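Acyl-CoA dehydrogenase (Slackia heliotrinireducens, PDB 4RM7) belongs to the acyl-CoA dehydrogenase family of flavoproteins, with helical N- and C-terminal domains flanking a middle domain of beta strands. Local coordinates at residues Q339-R344 with N350-I355. Numbering follows the deposited sequence.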
# COMPACT_ATOMS: atom_id res chain seq x y z
N GLN A 339 9.88 13.82 -0.04
CA GLN A 339 8.69 14.47 -0.57
C GLN A 339 8.37 15.73 0.23
O GLN A 339 7.98 16.74 -0.34
CB GLN A 339 7.49 13.51 -0.57
CG GLN A 339 6.37 13.96 -1.51
CD GLN A 339 6.77 13.86 -2.98
OE1 GLN A 339 7.76 13.20 -3.31
NE2 GLN A 339 6.01 14.52 -3.86
N ILE A 340 8.58 15.66 1.54
CA ILE A 340 8.39 16.81 2.40
C ILE A 340 9.39 17.93 2.12
O ILE A 340 9.01 19.10 2.15
CB ILE A 340 8.45 16.42 3.89
CG1 ILE A 340 7.21 15.61 4.28
CG2 ILE A 340 8.47 17.63 4.76
CD1 ILE A 340 7.38 14.85 5.58
N LEU A 341 10.65 17.60 1.85
CA LEU A 341 11.65 18.65 1.57
C LEU A 341 11.45 19.28 0.20
O LEU A 341 12.01 20.33 -0.09
CB LEU A 341 13.08 18.11 1.65
CG LEU A 341 13.58 17.42 2.91
CD1 LEU A 341 15.04 17.10 2.75
CD2 LEU A 341 13.42 18.26 4.11
N GLY A 342 10.64 18.64 -0.64
CA GLY A 342 10.24 19.20 -1.92
C GLY A 342 11.31 18.98 -2.98
O GLY A 342 12.14 18.08 -2.85
N GLY A 343 11.30 19.82 -4.01
CA GLY A 343 12.19 19.70 -5.15
C GLY A 343 13.66 19.60 -4.80
O GLY A 343 14.35 18.69 -5.27
N ARG A 344 14.16 20.54 -4.00
CA ARG A 344 15.50 20.40 -3.44
C ARG A 344 15.48 19.22 -2.50
O ARG A 344 14.48 18.98 -1.84
CB ARG A 344 15.94 21.68 -2.73
CG ARG A 344 14.86 22.36 -1.92
CD ARG A 344 15.26 23.80 -1.68
NE ARG A 344 14.22 24.56 -0.99
CZ ARG A 344 13.19 25.15 -1.59
NH1 ARG A 344 13.05 25.06 -2.90
NH2 ARG A 344 12.30 25.82 -0.88
N ASN A 350 21.75 17.03 -0.79
CA ASN A 350 20.91 16.66 0.35
C ASN A 350 21.08 15.22 0.83
O ASN A 350 21.02 14.27 0.04
CB ASN A 350 19.45 16.87 0.00
CG ASN A 350 18.67 17.33 1.18
OD1 ASN A 350 18.39 16.54 2.10
ND2 ASN A 350 18.33 18.62 1.20
N ARG A 351 21.29 15.04 2.13
CA ARG A 351 21.60 13.72 2.61
C ARG A 351 20.38 12.81 2.56
O ARG A 351 20.54 11.60 2.48
CB ARG A 351 22.18 13.76 4.03
CG ARG A 351 21.23 14.10 5.13
CD ARG A 351 21.99 14.11 6.46
NE ARG A 351 21.07 14.17 7.59
CZ ARG A 351 21.43 13.96 8.86
NH1 ARG A 351 22.68 13.63 9.16
NH2 ARG A 351 20.52 14.06 9.81
N VAL A 352 19.18 13.38 2.56
CA VAL A 352 17.97 12.55 2.50
C VAL A 352 17.92 11.68 1.22
O VAL A 352 17.51 10.52 1.26
CB VAL A 352 16.68 13.41 2.61
CG1 VAL A 352 15.49 12.58 2.35
CG2 VAL A 352 16.53 13.93 4.02
N SER A 353 18.39 12.22 0.10
CA SER A 353 18.45 11.44 -1.13
C SER A 353 19.52 10.33 -1.11
O SER A 353 19.35 9.31 -1.76
CB SER A 353 18.68 12.38 -2.33
OG SER A 353 19.86 13.15 -2.17
N SER A 354 20.61 10.53 -0.37
CA SER A 354 21.58 9.45 -0.16
C SER A 354 20.98 8.40 0.75
O SER A 354 21.11 7.20 0.50
CB SER A 354 22.87 9.94 0.47
OG SER A 354 23.23 11.19 -0.05
N ILE A 355 20.32 8.85 1.81
CA ILE A 355 19.70 7.94 2.75
C ILE A 355 18.71 7.03 2.03
O ILE A 355 18.68 5.83 2.23
CB ILE A 355 19.01 8.71 3.85
CG1 ILE A 355 20.06 9.37 4.75
CG2 ILE A 355 18.02 7.79 4.64
CD1 ILE A 355 19.45 10.35 5.77
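The loop that joins helix 316-341 to helix 351-362, in the C-terminal helical domain of the acyl-CoA dehydrogenase fold, brings L341, at the end of the first helix, against N350 and V352 at the start of the second. One methyl of the leucine does all the touching: L341 CD1 meets V352 CG2 at 3.7 Å, the ends of the two side chains meeting head on. L341 CD1 also lies 3.5 Å from N350 OD1 and 3.9 Å from N350 ND2, so it rests against the amide as a whole, by van der Waals contact. L341 CG stands anti to its own carbonyl carbon (chi1 -56°), which carries the branch across to the second helix.

V352 also packs on A337 and M338, about one turn back along helix 316-341, and W267 of helix 234-270 lies against L341. The turn itself starts at G342, where phi becomes positive and the chain leaves the helix. R351, whose side chain starts off away from 339-344, forms a salt bridge through NE with D263 of helix 234-270 and ties the new helix to that neighbour.

N350 is the N-cap of helix 351-362. The oxygen that L341 touches is also the capping acceptor: V352 N donates to N350 OD1 over 3.3 Å, fairly straight at 160°, in the carbonyl plane and on a lone pair.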